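Membrane lipoprotein family protein (Aeropyrum pernix, PDB 4PEV) binds adenosine and probably serves as the solute-binding lipoprotein of an ABC transporter that takes up nucleosides. Local coordinates at residues 56-61 and 113-118; 137-142 and 153-158. All coordinates share one frame; numbering follows the deposited sequence.

Contact 1: residues 56-61 and 113-118; sequences LVLFDV and DLIVLV. With ADN (adenosine), chain F.
Leu58 and Leu117 meet because their first torsions differ: CG of Leu58 stands anti to the backbone N (chi1 -157°), whereas Leu117 turns its CG beside its own N and anti to the carbonyl carbon (chi1 -60°). The two side chains lie alongside each other, pointing the same way, with Leu58 CD2 3.7 Å from Leu117 CD2. Leu58 CD2 also reaches CG2 of Ile115, and helix 99-108 packs on this face through Leu103. On the other face Val57 CG1 meets Val118 CG2 at 3.8 Å and lies over the Phe59 ring near its rim; the slim, branched valines suit this layer, which helix 69-84 covers at Val118 and Phe59. Between the faces runs a parallel ladder in which Leu56 and Leu58 each donate and accept: Val116 N reaches Leu56 O at 2.7 Å and Val118 N reaches Leu58 O at 3.0 Å.

Asp60, a known adenosine-binding residue, rests its CB 3.3 Å from Val118 O. Asp60 OD2 comes within 3.1 Å of adenosine N1, and it accepts a hydrogen bond from the backbone N of Leu121. An alanine here would remove that carboxylate and is likely to leave Leu121 N without its acceptor and the Watson-Crick edge of the base without this polar neighbour. Apolar packing and backbone bonds thus hold the strand pair, and the carboxylate that follows 56-59 meets the base.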
# COMPACT_ATOMS: atom_id res chain seq x y z
N LEU C 56 6.39 -15.31 -15.58
CA LEU C 56 5.80 -15.94 -14.41
C LEU C 56 5.65 -14.87 -13.36
O LEU C 56 6.62 -14.18 -13.03
CB LEU C 56 6.70 -17.06 -13.88
CG LEU C 56 6.16 -17.82 -12.66
CD1 LEU C 56 4.88 -18.60 -12.99
CD2 LEU C 56 7.22 -18.76 -12.14
N VAL C 57 4.44 -14.72 -12.85
CA VAL C 57 4.16 -13.83 -11.74
C VAL C 57 3.90 -14.70 -10.54
O VAL C 57 2.99 -15.54 -10.54
CB VAL C 57 2.95 -12.94 -11.98
CG1 VAL C 57 2.71 -12.06 -10.74
CG2 VAL C 57 3.16 -12.08 -13.22
N LEU C 58 4.70 -14.47 -9.52
CA LEU C 58 4.85 -15.40 -8.44
C LEU C 58 4.50 -14.63 -7.18
O LEU C 58 5.25 -13.77 -6.73
CB LEU C 58 6.29 -15.93 -8.46
CG LEU C 58 6.71 -17.27 -7.84
CD1 LEU C 58 5.62 -18.33 -7.81
CD2 LEU C 58 7.94 -17.79 -8.57
N PHE C 59 3.30 -14.88 -6.66
CA PHE C 59 2.82 -14.19 -5.50
C PHE C 59 3.44 -14.72 -4.23
O PHE C 59 4.02 -15.81 -4.16
CB PHE C 59 1.28 -14.25 -5.40
CG PHE C 59 0.58 -13.55 -6.54
CD1 PHE C 59 0.69 -12.17 -6.70
CD2 PHE C 59 -0.19 -14.27 -7.45
CE1 PHE C 59 0.04 -11.52 -7.76
CE2 PHE C 59 -0.84 -13.63 -8.50
CZ PHE C 59 -0.73 -12.25 -8.65
N ASP C 60 3.30 -13.90 -3.20
CA ASP C 60 3.91 -14.13 -1.92
C ASP C 60 2.99 -15.05 -1.15
O ASP C 60 3.24 -16.23 -1.01
CB ASP C 60 4.03 -12.78 -1.19
CG ASP C 60 5.30 -12.64 -0.48
OD1 ASP C 60 6.08 -13.60 -0.55
OD2 ASP C 60 5.53 -11.58 0.13
N VAL C 61 1.88 -14.48 -0.71
CA VAL C 61 1.04 -15.09 0.29
C VAL C 61 -0.31 -15.36 -0.34
O VAL C 61 -0.73 -16.52 -0.46
CB VAL C 61 0.87 -14.13 1.49
CG1 VAL C 61 -0.11 -14.69 2.50
CG2 VAL C 61 2.22 -13.84 2.13
N ASP C 113 11.13 -16.03 -19.57
CA ASP C 113 12.08 -14.98 -19.87
C ASP C 113 12.27 -14.07 -18.66
O ASP C 113 13.37 -13.59 -18.40
CB ASP C 113 11.60 -14.21 -21.10
CG ASP C 113 11.40 -15.12 -22.31
OD1 ASP C 113 12.39 -15.45 -23.02
OD2 ASP C 113 10.25 -15.54 -22.55
N LEU C 114 11.20 -13.87 -17.90
CA LEU C 114 11.23 -13.08 -16.66
C LEU C 114 10.41 -13.80 -15.58
O LEU C 114 9.34 -14.36 -15.86
CB LEU C 114 10.65 -11.68 -16.90
CG LEU C 114 10.66 -10.65 -15.77
CD1 LEU C 114 12.07 -10.24 -15.37
CD2 LEU C 114 9.86 -9.42 -16.17
N ILE C 115 10.94 -13.79 -14.36
CA ILE C 115 10.18 -14.24 -13.22
C ILE C 115 9.94 -13.00 -12.36
O ILE C 115 10.89 -12.33 -11.95
CB ILE C 115 10.91 -15.35 -12.44
CG1 ILE C 115 11.05 -16.59 -13.33
CG2 ILE C 115 10.15 -15.71 -11.16
CD1 ILE C 115 11.83 -17.72 -12.68
N VAL C 116 8.66 -12.69 -12.14
CA VAL C 116 8.27 -11.53 -11.36
C VAL C 116 7.87 -11.97 -9.97
O VAL C 116 6.99 -12.81 -9.81
CB VAL C 116 7.09 -10.79 -12.02
CG1 VAL C 116 6.64 -9.62 -11.15
CG2 VAL C 116 7.49 -10.29 -13.39
N LEU C 117 8.50 -11.38 -8.97
CA LEU C 117 8.32 -11.82 -7.59
C LEU C 117 7.63 -10.74 -6.77
O LEU C 117 8.21 -9.69 -6.49
CB LEU C 117 9.68 -12.20 -7.00
CG LEU C 117 10.40 -13.33 -7.75
CD1 LEU C 117 11.82 -13.47 -7.26
CD2 LEU C 117 9.66 -14.65 -7.61
N VAL C 118 6.39 -11.02 -6.40
CA VAL C 118 5.50 -10.00 -5.82
C VAL C 118 5.46 -10.11 -4.29
O VAL C 118 4.61 -10.81 -3.73
CB VAL C 118 4.06 -10.10 -6.40
CG1 VAL C 118 3.12 -9.09 -5.76
CG2 VAL C 118 4.08 -9.89 -7.90
O5' ADN F . -1.71 -3.65 1.81
C5' ADN F . -0.69 -2.83 2.42
C4' ADN F . 0.75 -3.23 2.10
O4' ADN F . 1.09 -4.51 2.63
C3' ADN F . 1.13 -3.32 0.62
O3' ADN F . 1.39 -2.04 0.04
C2' ADN F . 2.35 -4.23 0.67
O2' ADN F . 3.57 -3.54 0.99
C1' ADN F . 2.02 -5.18 1.78
N9 ADN F . 1.37 -6.40 1.26
C8 ADN F . 0.07 -6.56 0.91
N7 ADN F . -0.18 -7.83 0.49
C5 ADN F . 0.99 -8.50 0.59
C6 ADN F . 1.48 -9.87 0.31
N6 ADN F . 0.63 -10.80 -0.17
N1 ADN F . 2.78 -10.15 0.54
C2 ADN F . 3.65 -9.23 1.01
N3 ADN F . 3.29 -7.97 1.28
C4 ADN F . 2.01 -7.55 1.09

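Contact 2: residues 137-142 and 153-158; sequences KYALID and ASYLFR. With ADN (adenosine), chain F.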
# COMPACT_ATOMS: atom_id res chain seq x y z
N LYS C 137 16.42 -13.97 -15.66
CA LYS C 137 16.08 -12.62 -15.20
C LYS C 137 14.92 -12.63 -14.21
O LYS C 137 13.95 -13.36 -14.41
CB LYS C 137 15.68 -11.72 -16.36
CG LYS C 137 16.54 -11.88 -17.58
CD LYS C 137 16.49 -10.63 -18.45
CE LYS C 137 16.85 -10.94 -19.89
NZ LYS C 137 15.81 -11.78 -20.54
N TYR C 138 15.04 -11.79 -13.18
CA TYR C 138 14.06 -11.68 -12.10
C TYR C 138 13.67 -10.23 -11.88
O TYR C 138 14.53 -9.36 -11.94
CB TYR C 138 14.66 -12.18 -10.80
CG TYR C 138 15.13 -13.61 -10.81
CD1 TYR C 138 14.25 -14.65 -10.55
CD2 TYR C 138 16.46 -13.93 -11.04
CE1 TYR C 138 14.68 -15.95 -10.55
CE2 TYR C 138 16.90 -15.23 -11.03
CZ TYR C 138 16.01 -16.23 -10.78
OH TYR C 138 16.44 -17.53 -10.77
N ALA C 139 12.40 -9.97 -11.59
CA ALA C 139 11.99 -8.68 -11.02
C ALA C 139 11.41 -8.91 -9.63
O ALA C 139 10.49 -9.68 -9.45
CB ALA C 139 11.00 -7.97 -11.92
N LEU C 140 12.00 -8.25 -8.64
CA LEU C 140 11.51 -8.32 -7.27
C LEU C 140 10.69 -7.07 -7.04
O LEU C 140 11.17 -5.97 -7.27
CB LEU C 140 12.68 -8.37 -6.29
CG LEU C 140 12.37 -8.56 -4.81
CD1 LEU C 140 11.34 -9.66 -4.54
CD2 LEU C 140 13.65 -8.85 -4.04
N ILE C 141 9.44 -7.23 -6.62
CA ILE C 141 8.55 -6.08 -6.39
C ILE C 141 8.34 -5.86 -4.90
O ILE C 141 8.11 -6.81 -4.14
CB ILE C 141 7.17 -6.26 -7.05
CG1 ILE C 141 7.29 -6.74 -8.51
CG2 ILE C 141 6.37 -4.97 -6.98
CD1 ILE C 141 8.17 -5.89 -9.41
N ASP C 142 8.45 -4.58 -4.49
CA ASP C 142 8.26 -4.14 -3.10
C ASP C 142 9.43 -4.53 -2.20
O ASP C 142 9.31 -4.53 -0.97
CB ASP C 142 6.93 -4.68 -2.54
CG ASP C 142 6.33 -3.77 -1.46
OD1 ASP C 142 6.28 -2.54 -1.67
OD2 ASP C 142 5.88 -4.30 -0.40
N ALA C 153 16.40 -7.09 -11.11
CA ALA C 153 15.88 -5.72 -11.02
C ALA C 153 14.94 -5.62 -9.83
O ALA C 153 13.89 -6.25 -9.83
CB ALA C 153 15.14 -5.36 -12.29
N SER C 154 15.32 -4.83 -8.82
CA SER C 154 14.50 -4.58 -7.64
C SER C 154 13.67 -3.30 -7.80
O SER C 154 14.17 -2.28 -8.28
CB SER C 154 15.39 -4.43 -6.41
OG SER C 154 16.09 -5.63 -6.09
N TYR C 155 12.40 -3.36 -7.40
CA TYR C 155 11.52 -2.19 -7.38
C TYR C 155 11.06 -1.93 -5.94
O TYR C 155 10.27 -2.69 -5.37
CB TYR C 155 10.33 -2.38 -8.31
CG TYR C 155 10.70 -2.39 -9.79
CD1 TYR C 155 11.23 -3.52 -10.40
CD2 TYR C 155 10.50 -1.26 -10.59
CE1 TYR C 155 11.56 -3.53 -11.75
CE2 TYR C 155 10.83 -1.26 -11.93
CZ TYR C 155 11.36 -2.40 -12.52
OH TYR C 155 11.70 -2.40 -13.87
N LEU C 156 11.61 -0.88 -5.34
CA LEU C 156 11.31 -0.48 -3.98
C LEU C 156 10.49 0.77 -4.02
O LEU C 156 10.68 1.59 -4.92
CB LEU C 156 12.58 -0.11 -3.23
CG LEU C 156 13.37 -1.26 -2.64
CD1 LEU C 156 14.75 -0.75 -2.26
CD2 LEU C 156 12.63 -1.84 -1.44
N PHE C 157 9.60 0.93 -3.04
CA PHE C 157 8.85 2.18 -2.90
C PHE C 157 9.30 2.91 -1.65
O PHE C 157 9.86 2.31 -0.73
CB PHE C 157 7.35 1.92 -2.87
CG PHE C 157 6.81 1.35 -4.15
CD1 PHE C 157 6.86 -0.02 -4.39
CD2 PHE C 157 6.23 2.17 -5.10
CE1 PHE C 157 6.35 -0.55 -5.57
CE2 PHE C 157 5.73 1.65 -6.28
CZ PHE C 157 5.78 0.29 -6.51
N ARG C 158 9.06 4.21 -1.62
CA ARG C 158 9.35 5.01 -0.45
C ARG C 158 8.02 5.31 0.23
O ARG C 158 7.45 6.40 0.08
CB ARG C 158 10.10 6.29 -0.87
CG ARG C 158 11.46 6.04 -1.53
CD ARG C 158 12.23 7.34 -1.75
NE ARG C 158 11.54 8.23 -2.70
CZ ARG C 158 11.61 8.12 -4.02
NH1 ARG C 158 12.35 7.18 -4.60
NH2 ARG C 158 10.92 8.97 -4.79
O5' ADN F . -1.71 -3.65 1.81
C5' ADN F . -0.69 -2.83 2.42
C4' ADN F . 0.75 -3.23 2.10
O4' ADN F . 1.09 -4.51 2.63
C3' ADN F . 1.13 -3.32 0.62
O3' ADN F . 1.39 -2.04 0.04
C2' ADN F . 2.35 -4.23 0.67
O2' ADN F . 3.57 -3.54 0.99
C1' ADN F . 2.02 -5.18 1.78
N9 ADN F . 1.37 -6.40 1.26
C8 ADN F . 0.07 -6.56 0.91
N7 ADN F . -0.18 -7.83 0.49
C5 ADN F . 0.99 -8.50 0.59
C6 ADN F . 1.48 -9.87 0.31
N6 ADN F . 0.63 -10.80 -0.17
N1 ADN F . 2.78 -10.15 0.54
C2 ADN F . 3.65 -9.23 1.01
N3 ADN F . 3.29 -7.97 1.28
C4 ADN F . 2.01 -7.55 1.09
O HOH W 1 8.74 -1.17 -0.82
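Asp142 and Phe157 meet at the C-terminal ends of two neighbouring parallel strands in the Rossmann-like lobe of a periplasmic-binding-protein fold, where ligands typically bind. Asp142 OD2 accepts a hydrogen bond of 2.8 Å from O2' of adenosine, a role that suits a carboxylate facing a ribose hydroxyl. The other oxygen, Asp142 OD1, forms a salt bridge with Lys299, itself an adenosine-binding residue, and lies 3.8 Å from Phe157 CD1. The two side chains cross at about a right angle, with carboxylate and ring planes 51° apart. CG of Asp142 stands anti to the backbone N (chi1 -151°), which carries the acid back toward Phe157 although its CB starts out away from that strand.

The next shell is backbone. Asp142 N donates to Tyr155 O at 2.8 Å, a bent bond (131° at the hydrogen), and Tyr155 N in turn reaches Leu140 O at 2.9 Å. Tyr155 presents a ring edge to Leu140 O in its plane, while Tyr155 CD1 lies 4.0 Å from Ile141 CD1, the two side chains running alongside. Further out, helix 301-313 packs over this face, touching Ala139, Ile141 and Tyr155; the small Ala139 suits such close helix packing. A water bridges the strand ends, 2.9 Å from Asp142 OD1, to which it can donate, and 3.2 Å from Phe157 N, from which it accepts.

Contact 1 and contact 2 belong to one six-stranded parallel sheet, their centres about 11 Å apart. Both segments of contact 1 precede both segments of contact 2 in sequence. Across the sheet the order is 54-59, 114-118, 137-141, 152-157, so strand 114-118 closes contact 1 and borders contact 2. The seam between them is probably hydrogen-bonded, with Leu117 N 2.7 Å from Ala139 O and Leu117 O 2.7 Å from Ile141 N. Contact 1 meets the adenine base and contact 2 the ribose. Asp282 and Lys299, on strands of the mixed sheet, and Gly256, just after another, also bind adenosine, so it lies between the two sheets, consistent with the two-lobed cleft of solute-binding proteins.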